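Local coordinates for protein glycoside hydrolase, family 11\:clostridium cellulosome enzyme, dockerin type i\:polysaccharide (Clostridium thermocellum, PDB 2C71) that removes acetyl groups from acetylated xylan as a metal-dependent family 4 carbohydrate esterase with a bound magnesium ion, probably assisting plant cell-wall breakdown, at residues L24-K29 with T164-D169; S69-M74 with K99-P104; A126-P131 with L153-Q158. All blocks are in the same frame, centred on the assembly; numbering follows the deposited sequence. Where two conformers were deposited one is given.

Interactions 1 and 3 adjoin each other, their centres about 14 Å apart, and strand 151-155 and helix 164-177 follow one another in the chain; Thr164 and Leu168 of the helix touch Asp128, Leu154 and His155. Interaction 2 lies across the chain's centre from interaction 1, about 27 Å away between centres. Interaction 1 is partly buried and joins two surface helices, apolar inside and ionic outside. Interactions 2 and 3 are buried on the metal-binding side of the fold and both are water-bridged, yet they differ in chemistry: sulfur, ring and proline contacts without a direct hydrogen bond in 69-74 with 99-104, a carboxylate taking two hydrogen bonds from one histidine in 126-131 with 153-158.

Interaction 1. Residues L24-K29 with T164-D169; sequences LDKLDK and TPEALD
Lys26 reaches from helix 17-30 onto the first turns of helix 164-177 and sits as a knob among Pro165, Glu166, Leu168 and Asp169. The two helical segments run nearly parallel, their axes 9.4 Å apart and 14° from one another in direction, and Lys26 and Pro165 have the closest CA atoms at 6.5 Å. The tightly packed inner part sets the methylenes of Lys26 on Leu168 and on Pro165, the proline's carbonyl oxygen included. Lys26 CB lies 4.0 Å from Leu168 CD1, and its CG is 3.5 Å from the carbonyl O of Pro165, with the proline ring crossed at about a right angle. Leu27 meets Leu168 more lightly on the inner side, where both leucines also rest on Leu9 of strand 6-12.

Toward solvent the contact turns ionic. A bend at chi2 carries the lysine across Pro165, and the extended remainder delivers NZ to Asp169 OD2 at 2.8 Å, on the syn side and 15° out of the carboxylate plane. Lys29 comes to the other oxygen with a fully extended chain; its NZ is 3.1 Å from Asp169 OD1 and stands well above the plane, 43° out of it. OD1 also hydrogen-bonds to the hydroxyl of Tyr30, so one carboxylate gathers two ammonium groups and a phenol, which would probably stabilise its negative charge. Glu166 remains at the loose edge; in one of its two conformers OE2 reaches Lys26 NZ through water 1, a link that is therefore doubtful.

Leucines turned to the strands, with lysine methylenes above them and a salt-bridge network at the rim, describe two neighbouring helices packed side by side on a parallel sheet, as in the beta/alpha-barrel-like NodB homology fold of polysaccharide deacetylases.

Interaction 2. Residues S69-M74 with K99-P104; sequences SGMANM and KFFRPP
Met71 sets its sulfur against two neighbouring groups of the segment 99-104, the ring edge of Phe101 and the pyrrolidine of Pro104. The sulfur-aromatic contact is of the edge type: Met71 SD lies 5.1 Å from the centroid of the Phe101 ring and 81° off the ring normal, with Phe101 CZ its nearest ring atom at 3.8 Å. This Met-aromatic pair therefore uses the rim of the ring rather than its face. The side chain runs straight through chi2 (-175°) and bends at chi3, which directs CE away from the ring.

Apolar packing joins the methionine to the proline. Pro104 CD approaches Met71 SD to 3.6 Å, while Pro104 CG lies 3.8 Å from Met71 CG, so the proline lies along the methionine's outer two heavy atoms before its methyl. Gly70 brings its CA near Pro104 CB.

A backbone carbonyl also meets the proline ring: Ser69 O touches Pro104 CB at 3.3 Å.

The polar link is made by solvent. Water 2 accepts from Met71 N at 2.8 Å and donates to Pro104 O, also at 2.8 Å, satisfying both backbone groups and tying the loop to the segment that follows strand 100-101. Beyond Met71 the loop closes as a type I turn to Met74.

Met71 and Phe101 also touch Ile83 of helix 76-94 and Leu112 of helix 110-115, and Phe101 meets Phe120 of the paired strand 119-120 edge to face. The loop between strand 60-63 and helix 76-94 is thus packed against strand 100-101 and the residues after it, with the Pro104 side chain about 6 Å from the magnesium ion.

Interaction 3. Residues A126-P131 with L153-Q158; sequences ANDWIP and LLHDVQ
Asp128 and Leu154 have CA atoms 6.4 Å apart where the loop 126-131 runs beside the end of strand 151-155, the touching parts pointing within 24° of one another. The Asp128 carboxylate grips His155 twice. In a His-carboxylate hydrogen bond, His155 ND1 donates to Asp128 OD1 at 2.8 Å, almost in the plane of the imidazole, although the carboxylate is turned 41° from that ring; His155 N donates to the syn lone pair of Asp128 OD2 at 2.9 Å. With chi1 at 85°, Asp128 CG stands between its own backbone N and carbonyl carbon, which turns both oxygens to the histidine. Each oxygen has a further partner: Thr164 hydrogen-bonds OD2, and water 3 donates to OD1 while joining Ala126 N to Leu153 O. Such a grip would probably restrain the imidazole's rotation.

Around this polar centre, Leu154 CD2 packs on Ala126 CB at 3.8 Å and lies against the carboxylate. Trp129 CE3 comes 3.9 Å from His155 CE1, and Gln158 OE1 lies against Trp129 CB.

Helix 135-145 backs Ala126 and Asp128, strand 6-12 packs on Leu154, and helix 164-177 supplies Thr164; the His155 side chain touches Asp13 and lies beside the metal site, about 4 Å from the magnesium ion, which is bound by Asp13 and His64.

Interaction 1. Residues L24-K29 with T164-D169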
ATOM      1  N   LEU A  24      -0.656  -4.743  11.604  1.00  5.27           N
ATOM      2  CA  LEU A  24      -1.264  -6.061  11.428  1.00  5.65           C
ATOM      3  C   LEU A  24      -2.126  -6.428  12.636  1.00  5.71           C
ATOM      4  O   LEU A  24      -3.167  -7.068  12.465  1.00  6.50           O
ATOM      5  CB  LEU A  24      -0.201  -7.119  11.152  1.00  5.60           C
ATOM      6  CG  LEU A  24       0.462  -7.006   9.768  1.00  5.71           C
ATOM      7  CD1 LEU A  24       1.730  -7.864   9.714  1.00  7.14           C
ATOM      8  CD2 LEU A  24      -0.490  -7.427   8.649  1.00  7.80           C
ATOM      9  N   ASP A  25      -1.692  -6.064  13.832  1.00  6.08           N
ATOM     10  CA  ASP A  25      -2.498  -6.350  15.039  1.00  7.02           C
ATOM     11  C   ASP A  25      -3.837  -5.646  14.977  1.00  6.68           C
ATOM     12  O   ASP A  25      -4.843  -6.225  15.398  1.00  7.99           O
ATOM     13  CB  ASP A  25      -1.747  -5.992  16.289  1.00  8.17           C
ATOM     14  CG  ASP A  25      -0.570  -6.915  16.602  1.00 10.85           C
ATOM     15  OD1 ASP A  25      -0.421  -7.988  16.052  1.00 14.13           O
ATOM     16  OD2 ASP A  25       0.199  -6.540  17.554  1.00 15.19           O
ATOM     17  N   LYS A  26      -3.894  -4.377  14.538  1.00  6.66           N
ATOM     18  CA  LYS A  26      -5.168  -3.672  14.383  1.00  6.98           C
ATOM     19  C   LYS A  26      -6.041  -4.359  13.344  1.00  7.00           C
ATOM     20  O   LYS A  26      -7.251  -4.503  13.515  1.00  7.96           O
ATOM     21  CB  LYS A  26      -4.961  -2.216  13.968  1.00  7.54           C
ATOM     22  CG  LYS A  26      -4.250  -1.333  14.960  1.00  8.62           C
ATOM     23  CD  LYS A  26      -4.973  -1.164  16.284  1.00  9.64           C
ATOM     24  CE  LYS A  26      -4.172  -0.307  17.219  1.00  9.89           C
ATOM     25  NZ  LYS A  26      -4.750  -0.166  18.518  1.00 11.59           N
ATOM     26  N   LEU A  27      -5.448  -4.744  12.218  1.00  6.73           N
ATOM     27  CA  LEU A  27      -6.221  -5.393  11.156  1.00  7.20           C
ATOM     28  C   LEU A  27      -6.774  -6.721  11.634  1.00  7.81           C
ATOM     29  O   LEU A  27      -7.917  -7.101  11.283  1.00  9.50           O
ATOM     30  CB  LEU A  27      -5.400  -5.539   9.894  1.00  6.83           C
ATOM     31  CG  LEU A  27      -4.861  -4.206   9.335  1.00  6.89           C
ATOM     32  CD1 LEU A  27      -3.914  -4.518   8.144  1.00  8.11           C
ATOM     33  CD2 LEU A  27      -5.946  -3.258   8.940  1.00 11.62           C
ATOM     34  N   ASP A  28      -6.048  -7.447  12.466  1.00  7.90           N
ATOM     35  CA  ASP A  28      -6.573  -8.683  13.060  1.00  8.32           C
ATOM     36  C   ASP A  28      -7.741  -8.355  13.988  1.00  8.46           C
ATOM     37  O   ASP A  28      -8.753  -9.082  14.000  1.00  9.74           O
ATOM     38  CB  ASP A  28      -5.483  -9.429  13.869  1.00  9.47           C
ATOM     39  CG  ASP A  28      -4.420 -10.144  13.045  1.00 12.25           C
ATOM     40  OD1 ASP A  28      -4.655 -10.424  11.853  1.00 14.71           O
ATOM     41  OD2 ASP A  28      -3.353 -10.456  13.662  1.00 16.36           O
ATOM     42  N   LYS A  29      -7.600  -7.332  14.827  1.00  8.54           N
ATOM     43  CA  LYS A  29      -8.646  -6.965  15.775  1.00  9.10           C
ATOM     44  C   LYS A  29      -9.967  -6.724  15.092  1.00  8.55           C
ATOM     45  O   LYS A  29     -11.026  -7.120  15.586  1.00 11.24           O
ATOM     46  CB  LYS A  29      -8.210  -5.722  16.564  1.00 10.44           C
ATOM     47  CG  LYS A  29      -9.157  -5.165  17.586  1.00 14.27           C
ATOM     48  CD  LYS A  29      -8.519  -3.745  18.098  1.00 15.52           C
ATOM     49  CE  LYS A  29      -9.291  -3.072  19.146  1.00 18.34           C
ATOM     50  NZ  LYS A  29      -8.556  -1.873  19.609  1.00 18.21           N
ATOM     51  N   THR A 164      -0.289   5.947  13.286  1.00  5.01           N
ATOM     52  CA  THR A 164      -1.172   5.392  12.266  1.00  5.03           C
ATOM     53  C   THR A 164      -1.955   4.156  12.743  1.00  4.88           C
ATOM     54  O   THR A 164      -3.157   4.068  12.484  1.00  5.22           O
ATOM     55  CB  THR A 164      -0.430   5.235  10.962  1.00  4.92           C
ATOM     56  OG1 THR A 164      -0.192   6.558  10.443  1.00  5.72           O
ATOM     57  CG2 THR A 164      -1.208   4.360   9.954  1.00  6.22           C
ATOM     58  N   PRO A 165      -1.330   3.235  13.496  1.00  5.24           N
ATOM     59  CA  PRO A 165      -2.153   2.106  14.017  1.00  5.50           C
ATOM     60  C   PRO A 165      -3.342   2.627  14.833  1.00  5.73           C
ATOM     61  O   PRO A 165      -4.468   2.134  14.688  1.00  6.64           O
ATOM     62  CB  PRO A 165      -1.158   1.283  14.857  1.00  6.13           C
ATOM     63  CG  PRO A 165       0.197   1.587  14.225  1.00  6.83           C
ATOM     64  CD  PRO A 165       0.101   3.055  13.823  1.00  6.03           C
ATOM     65  N   GLU A 166      -3.076   3.591  15.720  1.00  5.81           N
ATOM     66  CA  GLU A 166      -4.142   4.138  16.556  0.50  3.99           C
ATOM     67  C   GLU A 166      -5.213   4.846  15.724  1.00  5.79           C
ATOM     68  O   GLU A 166      -6.412   4.815  16.061  1.00  6.67           O
ATOM     69  CB  GLU A 166      -3.497   5.034  17.622  0.50  5.09           C
ATOM     70  CG  GLU A 166      -2.669   4.243  18.651  0.50  6.43           C
ATOM     71  CD  GLU A 166      -1.396   3.564  18.124  0.50  7.64           C
ATOM     72  OE1 GLU A 166      -0.626   4.137  17.310  0.50  6.84           O
ATOM     73  OE2 GLU A 166      -1.175   2.405  18.551  0.50 12.01           O
ATOM     74  N   ALA A 167      -4.831   5.467  14.614  1.00  5.01           N
ATOM     75  CA  ALA A 167      -5.810   6.067  13.713  1.00  5.27           C
ATOM     76  C   ALA A 167      -6.794   5.024  13.214  1.00  5.33           C
ATOM     77  O   ALA A 167      -7.969   5.333  12.968  1.00  5.38           O
ATOM     78  CB  ALA A 167      -5.126   6.766  12.569  1.00  5.83           C
ATOM     79  N   LEU A 168      -6.337   3.785  13.006  1.00  5.15           N
ATOM     80  CA  LEU A 168      -7.203   2.726  12.496  1.00  5.64           C
ATOM     81  C   LEU A 168      -8.343   2.386  13.475  1.00  5.75           C
ATOM     82  O   LEU A 168      -9.386   1.917  13.033  1.00  6.61           O
ATOM     83  CB  LEU A 168      -6.401   1.458  12.178  1.00  5.39           C
ATOM     84  CG  LEU A 168      -5.313   1.643  11.111  1.00  6.40           C
ATOM     85  CD1 LEU A 168      -4.522   0.337  10.953  1.00  7.69           C
ATOM     86  CD2 LEU A 168      -5.908   2.031   9.781  1.00  7.93           C
ATOM     87  N   ASP A 169      -8.125   2.626  14.767  1.00  6.37           N
ATOM     88  CA  ASP A 169      -9.217   2.444  15.760  1.00  6.80           C
ATOM     89  C   ASP A 169     -10.386   3.363  15.566  1.00  6.91           C
ATOM     90  O   ASP A 169     -11.458   3.076  16.117  1.00  7.61           O
ATOM     91  CB  ASP A 169      -8.710   2.585  17.199  1.00  7.59           C
ATOM     92  CG  ASP A 169      -7.850   1.427  17.633  1.00  8.38           C
ATOM     93  OD1 ASP A 169      -8.230   0.243  17.409  1.00 10.76           O
ATOM     94  OD2 ASP A 169      -6.785   1.699  18.231  1.00 11.33           O
TER
HETATM   95  O   HOH W   1      -2.783   0.859  20.206  1.00 14.10           O

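Interaction 2. Residues S69-M74 with K99-P104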
ATOM      1  N   SER A  69      14.132   6.265  -3.193  1.00  6.72           N
ATOM      2  CA  SER A  69      14.468   7.309  -4.151  1.00  6.83           C
ATOM      3  C   SER A  69      13.338   7.469  -5.165  1.00  6.91           C
ATOM      4  O   SER A  69      12.800   6.515  -5.722  1.00  7.38           O
ATOM      5  CB  SER A  69      15.735   6.897  -4.942  1.00  8.07           C
ATOM      6  OG  SER A  69      16.866   6.855  -4.087  1.00  9.29           O
ATOM      7  N   GLY A  70      13.020   8.724  -5.517  1.00  7.93           N
ATOM      8  CA  GLY A  70      12.133   8.990  -6.636  1.00  7.94           C
ATOM      9  C   GLY A  70      12.658   8.365  -7.907  1.00  7.47           C
ATOM     10  O   GLY A  70      13.876   8.397  -8.151  1.00  8.64           O
ATOM     11  N   MET A  71      11.763   7.840  -8.740  1.00  7.10           N
ATOM     12  CA  MET A  71      12.163   6.982  -9.851  1.00  7.04           C
ATOM     13  C   MET A  71      11.948   7.619 -11.226  1.00  7.42           C
ATOM     14  O   MET A  71      12.294   7.026 -12.249  1.00  8.54           O
ATOM     15  CB  MET A  71      11.440   5.636  -9.775  1.00  7.05           C
ATOM     16  CG  MET A  71      11.746   4.837  -8.520  1.00  7.10           C
ATOM     17  SD  MET A  71      10.986   3.203  -8.532  1.00  7.69           S
ATOM     18  CE  MET A  71      11.975   2.379  -9.778  1.00  9.33           C
ATOM     19  N   ALA A  72      11.382   8.820 -11.250  1.00  8.20           N
ATOM     20  CA  ALA A  72      10.820   9.378 -12.479  1.00  9.99           C
ATOM     21  C   ALA A  72      11.907   9.738 -13.491  1.00 10.21           C
ATOM     22  O   ALA A  72      11.684   9.702 -14.700  1.00 13.55           O
ATOM     23  CB  ALA A  72       9.963  10.596 -12.164  1.00 11.66           C
ATOM     24  N   ASN A  73      13.082  10.086 -12.978  1.00  9.45           N
ATOM     25  CA  ASN A  73      14.232  10.463 -13.802  1.00 10.41           C
ATOM     26  C   ASN A  73      15.273   9.372 -13.881  1.00  9.07           C
ATOM     27  O   ASN A  73      16.401   9.582 -14.360  1.00 10.16           O
ATOM     28  CB  ASN A  73      14.827  11.782 -13.316  1.00 13.71           C
ATOM     29  CG  ASN A  73      13.841  12.907 -13.387  1.00 19.46           C
ATOM     30  OD1 ASN A  73      13.316  13.212 -14.451  1.00 28.17           O
ATOM     31  ND2 ASN A  73      13.607  13.545 -12.271  1.00 25.75           N
ATOM     32  N   MET A  74      14.906   8.147 -13.472  1.00  7.96           N
ATOM     33  CA  MET A  74      15.783   7.013 -13.579  1.00  7.56           C
ATOM     34  C   MET A  74      15.794   6.474 -15.033  1.00  8.15           C
ATOM     35  O   MET A  74      14.831   6.659 -15.803  1.00  9.66           O
ATOM     36  CB  MET A  74      15.361   5.905 -12.594  1.00  7.54           C
ATOM     37  CG  MET A  74      15.810   6.187 -11.214  1.00  8.15           C
ATOM     38  SD  MET A  74      15.302   4.806 -10.143  1.00  8.60           S
ATOM     39  CE  MET A  74      15.766   5.446  -8.529  1.00 10.37           C
ATOM     40  N   LYS A  99       1.018  -7.315  -8.291  0.50  6.76           N
ATOM     41  CA  LYS A  99       0.218  -6.871  -9.435  0.50  7.57           C
ATOM     42  C   LYS A  99       0.135  -5.346  -9.501  0.50  6.35           C
ATOM     43  O   LYS A  99      -0.353  -4.776 -10.476  0.50  7.02           O
ATOM     44  CB  LYS A  99      -1.190  -7.467  -9.367  0.50  8.77           C
ATOM     45  CG  LYS A  99      -1.250  -8.957  -9.660  0.50 10.44           C
ATOM     46  CD  LYS A  99      -2.649  -9.379 -10.079  0.50 12.49           C
ATOM     47  CE  LYS A  99      -3.193 -10.469  -9.170  0.50 15.33           C
ATOM     48  NZ  LYS A  99      -4.643 -10.284  -8.886  0.50 11.32           N
ATOM     49  N   PHE A 100       0.622  -4.701  -8.447  1.00  5.93           N
ATOM     50  CA  PHE A 100       0.500  -3.257  -8.253  1.00  5.96           C
ATOM     51  C   PHE A 100       1.833  -2.645  -7.832  1.00  5.21           C
ATOM     52  O   PHE A 100       2.611  -3.282  -7.115  1.00  5.94           O
ATOM     53  CB  PHE A 100      -0.553  -2.968  -7.192  1.00  6.23           C
ATOM     54  CG  PHE A 100      -1.946  -3.409  -7.586  1.00  5.98           C
ATOM     55  CD1 PHE A 100      -2.712  -2.616  -8.389  1.00  7.15           C
ATOM     56  CD2 PHE A 100      -2.460  -4.607  -7.176  1.00  7.39           C
ATOM     57  CE1 PHE A 100      -3.986  -3.031  -8.792  1.00  7.95           C
ATOM     58  CE2 PHE A 100      -3.727  -5.027  -7.553  1.00  7.65           C
ATOM     59  CZ  PHE A 100      -4.489  -4.251  -8.367  1.00  8.78           C
ATOM     60  N   PHE A 101       2.030  -1.421  -8.292  1.00  5.63           N
ATOM     61  CA  PHE A 101       3.225  -0.600  -8.003  1.00  4.83           C
ATOM     62  C   PHE A 101       2.770   0.747  -7.480  1.00  5.34           C
ATOM     63  O   PHE A 101       1.884   1.368  -8.073  1.00  6.50           O
ATOM     64  CB  PHE A 101       4.010  -0.396  -9.309  1.00  5.59           C
ATOM     65  CG  PHE A 101       5.169   0.578  -9.229  1.00  5.50           C
ATOM     66  CD1 PHE A 101       6.218   0.365  -8.348  1.00  6.06           C
ATOM     67  CD2 PHE A 101       5.207   1.674 -10.054  1.00  6.65           C
ATOM     68  CE1 PHE A 101       7.303   1.275  -8.318  1.00  6.92           C
ATOM     69  CE2 PHE A 101       6.294   2.546 -10.024  1.00  7.54           C
ATOM     70  CZ  PHE A 101       7.334   2.323  -9.173  1.00  7.57           C
ATOM     71  N   ARG A 102       3.401   1.236  -6.421  1.00  5.21           N
ATOM     72  CA  ARG A 102       3.209   2.590  -5.964  0.50  5.88           C
ATOM     73  C   ARG A 102       4.505   3.336  -6.143  1.00  5.32           C
ATOM     74  O   ARG A 102       5.520   3.008  -5.488  1.00  5.85           O
ATOM     75  CB  ARG A 102       2.835   2.689  -4.496  0.50  6.28           C
ATOM     76  CG  ARG A 102       2.691   4.159  -4.086  0.50  7.17           C
ATOM     77  CD  ARG A 102       1.851   4.363  -2.906  0.50  9.26           C
ATOM     78  NE  ARG A 102       0.462   4.016  -3.122  0.50 11.49           N
ATOM     79  CZ  ARG A 102      -0.348   3.414  -2.246  0.50  8.45           C
ATOM     80  NH1 ARG A 102       0.092   3.000  -1.063  0.50  9.65           N
ATOM     81  NH2 ARG A 102      -1.603   3.162  -2.578  0.50  9.58           N
ATOM     82  N   PRO A 103       4.557   4.327  -7.039  1.00  6.53           N
ATOM     83  CA  PRO A 103       5.817   5.046  -7.275  1.00  6.96           C
ATOM     84  C   PRO A 103       6.284   5.726  -6.000  1.00  7.01           C
ATOM     85  O   PRO A 103       5.496   6.391  -5.297  1.00  7.69           O
ATOM     86  CB  PRO A 103       5.475   6.086  -8.361  1.00  8.24           C
ATOM     87  CG  PRO A 103       4.246   5.641  -8.933  1.00 10.71           C
ATOM     88  CD  PRO A 103       3.491   4.782  -7.928  1.00  7.37           C
ATOM     89  N   PRO A 104       7.592   5.636  -5.711  1.00  6.96           N
ATOM     90  CA  PRO A 104       8.173   6.460  -4.622  1.00  7.24           C
ATOM     91  C   PRO A 104       7.803   7.906  -4.829  1.00  7.57           C
ATOM     92  O   PRO A 104       7.959   8.478  -5.928  1.00  8.18           O
ATOM     93  CB  PRO A 104       9.671   6.197  -4.759  1.00  8.25           C
ATOM     94  CG  PRO A 104       9.716   4.789  -5.289  1.00  7.34           C
ATOM     95  CD  PRO A 104       8.591   4.749  -6.306  1.00  7.51           C
TER
HETATM   96  O   HOH W   2       8.966   7.570  -8.328  1.00  7.95           O

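Interaction 3. Residues A126-P131 with L153-Q158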
ATOM      1  N   ALA A 126      -3.141  11.296   4.002  1.00  6.62           N
ATOM      2  CA  ALA A 126      -3.693  11.682   5.291  1.00  6.58           C
ATOM      3  C   ALA A 126      -2.656  12.323   6.211  1.00  5.88           C
ATOM      4  O   ALA A 126      -2.801  12.311   7.427  1.00  6.40           O
ATOM      5  CB  ALA A 126      -4.356  10.508   5.980  1.00  8.90           C
ATOM      6  N   ASN A 127      -1.574  12.858   5.627  1.00  5.59           N
ATOM      7  CA  ASN A 127      -0.548  13.573   6.370  1.00  5.41           C
ATOM      8  C   ASN A 127       0.081  12.699   7.461  1.00  5.26           C
ATOM      9  O   ASN A 127       0.594  13.212   8.454  1.00  6.44           O
ATOM     10  CB  ASN A 127      -1.060  14.908   6.906  1.00  5.93           C
ATOM     11  CG  ASN A 127      -1.496  15.850   5.819  1.00  5.68           C
ATOM     12  OD1 ASN A 127      -2.430  16.627   6.003  1.00  8.16           O
ATOM     13  ND2 ASN A 127      -0.839  15.816   4.693  1.00  7.24           N
ATOM     14  N   ASP A 128       0.129  11.369   7.236  1.00  5.14           N
ATOM     15  CA  ASP A 128       0.586  10.473   8.292  1.00  5.62           C
ATOM     16  C   ASP A 128       2.066  10.205   8.254  1.00  5.99           C
ATOM     17  O   ASP A 128       2.554   9.347   8.996  1.00  7.27           O
ATOM     18  CB  ASP A 128      -0.232   9.176   8.330  1.00  6.01           C
ATOM     19  CG  ASP A 128       0.245   8.114   7.371  1.00  5.13           C
ATOM     20  OD1 ASP A 128       0.583   8.485   6.231  1.00  6.41           O
ATOM     21  OD2 ASP A 128       0.253   6.915   7.778  1.00  5.91           O
ATOM     22  N   TRP A 129       2.793  10.979   7.458  1.00  6.29           N
ATOM     23  CA  TRP A 129       4.261  11.056   7.484  1.00  6.85           C
ATOM     24  C   TRP A 129       4.752  12.234   8.322  1.00  7.20           C
ATOM     25  O   TRP A 129       5.961  12.481   8.375  1.00  9.59           O
ATOM     26  CB  TRP A 129       4.822  11.107   6.072  1.00  7.85           C
ATOM     27  CG  TRP A 129       4.405  12.354   5.336  1.00  7.29           C
ATOM     28  CD1 TRP A 129       5.089  13.517   5.250  1.00  8.07           C
ATOM     29  CD2 TRP A 129       3.190  12.542   4.605  1.00  7.34           C
ATOM     30  NE1 TRP A 129       4.357  14.436   4.517  1.00  9.58           N
ATOM     31  CE2 TRP A 129       3.198  13.849   4.100  1.00  8.53           C
ATOM     32  CE3 TRP A 129       2.120  11.689   4.263  1.00  7.82           C
ATOM     33  CZ2 TRP A 129       2.136  14.356   3.308  1.00  9.80           C
ATOM     34  CZ3 TRP A 129       1.090  12.193   3.475  1.00  9.55           C
ATOM     35  CH2 TRP A 129       1.109  13.492   3.044  1.00  9.83           C
ATOM     36  N   ILE A 130       3.831  12.977   8.923  1.00  6.69           N
ATOM     37  CA  ILE A 130       4.144  14.191   9.687  1.00  7.07           C
ATOM     38  C   ILE A 130       3.956  13.853  11.166  1.00  6.54           C
ATOM     39  O   ILE A 130       2.802  13.688  11.620  1.00  6.24           O
ATOM     40  CB  ILE A 130       3.227  15.350   9.235  1.00  7.47           C
ATOM     41  CG1 ILE A 130       3.406  15.570   7.724  1.00  8.63           C
ATOM     42  CG2 ILE A 130       3.536  16.595  10.063  1.00  7.98           C
ATOM     43  CD1 ILE A 130       2.496  16.686   7.142  1.00 10.19           C
ATOM     44  N   PRO A 131       5.038  13.557  11.912  0.50  7.08           N
ATOM     45  CA  PRO A 131       4.883  13.070  13.299  0.50  7.07           C
ATOM     46  C   PRO A 131       4.128  13.948  14.259  0.50  7.66           C
ATOM     47  O   PRO A 131       3.668  13.468  15.293  0.50  8.84           O
ATOM     48  CB  PRO A 131       6.328  12.849  13.794  0.50  8.25           C
ATOM     49  CG  PRO A 131       7.077  12.531  12.604  0.50  8.85           C
ATOM     50  CD  PRO A 131       6.446  13.444  11.475  0.50  6.38           C
ATOM     51  N   LEU A 153      -4.001   5.867   1.064  1.00  5.50           N
ATOM     52  CA  LEU A 153      -2.539   5.779   1.164  1.00  5.42           C
ATOM     53  C   LEU A 153      -2.135   6.191   2.593  1.00  4.96           C
ATOM     54  O   LEU A 153      -2.201   7.377   2.957  1.00  6.04           O
ATOM     55  CB  LEU A 153      -1.879   6.633   0.125  1.00  5.92           C
ATOM     56  CG  LEU A 153      -0.350   6.486  -0.027  1.00  7.42           C
ATOM     57  CD1 LEU A 153       0.091   7.247  -1.278  1.00  9.00           C
ATOM     58  CD2 LEU A 153       0.470   6.917   1.168  1.00  8.97           C
ATOM     59  N   LEU A 154      -1.747   5.210   3.416  1.00  5.03           N
ATOM     60  CA  LEU A 154      -1.134   5.391   4.713  1.00  4.46           C
ATOM     61  C   LEU A 154       0.262   4.780   4.698  1.00  4.52           C
ATOM     62  O   LEU A 154       0.670   4.144   3.739  1.00  5.01           O
ATOM     63  CB  LEU A 154      -2.020   4.770   5.820  1.00  5.15           C
ATOM     64  CG  LEU A 154      -3.367   5.440   6.009  1.00  7.18           C
ATOM     65  CD1 LEU A 154      -4.238   4.598   6.963  1.00  8.65           C
ATOM     66  CD2 LEU A 154      -3.191   6.890   6.569  1.00  9.86           C
ATOM     67  N   HIS A 155       0.993   4.977   5.797  1.00  4.77           N
ATOM     68  CA  HIS A 155       2.326   4.377   5.963  1.00  5.15           C
ATOM     69  C   HIS A 155       2.281   3.461   7.172  1.00  5.11           C
ATOM     70  O   HIS A 155       1.889   3.883   8.274  1.00  6.04           O
ATOM     71  CB  HIS A 155       3.375   5.471   6.234  1.00  5.44           C
ATOM     72  CG  HIS A 155       3.565   6.394   5.069  1.00  5.99           C
ATOM     73  ND1 HIS A 155       2.672   7.390   4.739  1.00  6.34           N
ATOM     74  CD2 HIS A 155       4.524   6.416   4.111  1.00  7.75           C
ATOM     75  CE1 HIS A 155       3.081   7.988   3.630  1.00  7.98           C
ATOM     76  NE2 HIS A 155       4.200   7.409   3.223  1.00  9.42           N
ATOM     77  N   ASP A 156       2.754   2.222   7.018  1.00  5.25           N
ATOM     78  CA  ASP A 156       2.972   1.401   8.229  1.00  5.90           C
ATOM     79  C   ASP A 156       4.249   1.800   8.903  1.00  6.29           C
ATOM     80  O   ASP A 156       4.377   1.624  10.127  1.00  7.29           O
ATOM     81  CB  ASP A 156       2.838  -0.092   8.036  1.00  7.17           C
ATOM     82  CG  ASP A 156       3.673  -0.652   6.906  1.00  6.88           C
ATOM     83  OD1 ASP A 156       3.716  -0.044   5.818  1.00  8.29           O
ATOM     84  OD2 ASP A 156       4.185  -1.802   7.117  1.00 10.02           O
ATOM     85  N   VAL A 157       5.234   2.322   8.171  1.00  5.74           N
ATOM     86  CA  VAL A 157       6.542   2.598   8.709  1.00  6.47           C
ATOM     87  C   VAL A 157       6.917   4.055   8.394  1.00  6.10           C
ATOM     88  O   VAL A 157       6.933   4.463   7.235  1.00  7.07           O
ATOM     89  CB  VAL A 157       7.587   1.628   8.084  1.00  8.04           C
ATOM     90  CG1 VAL A 157       8.952   1.858   8.727  1.00 12.12           C
ATOM     91  CG2 VAL A 157       7.159   0.163   8.317  1.00  8.64           C
ATOM     92  N   GLN A 158       7.223   4.809   9.442  1.00  6.42           N
ATOM     93  CA  GLN A 158       7.717   6.204   9.394  1.00  6.02           C
ATOM     94  C   GLN A 158       8.467   6.422  10.690  1.00  5.69           C
ATOM     95  O   GLN A 158       8.248   5.731  11.677  1.00  7.17           O
ATOM     96  CB  GLN A 158       6.572   7.209   9.358  1.00  7.83           C
ATOM     97  CG  GLN A 158       5.919   7.370   7.994  1.00  9.47           C
ATOM     98  CD  GLN A 158       6.826   8.037   7.050  1.00  9.60           C
ATOM     99  OE1 GLN A 158       7.187   9.258   7.251  1.00 16.85           O
ATOM    100  NE2 GLN A 158       7.196   7.361   5.997  1.00 14.47           N
TER
HETATM  101  O   HOH W   3      -0.938   9.451   4.159  1.00  7.66           O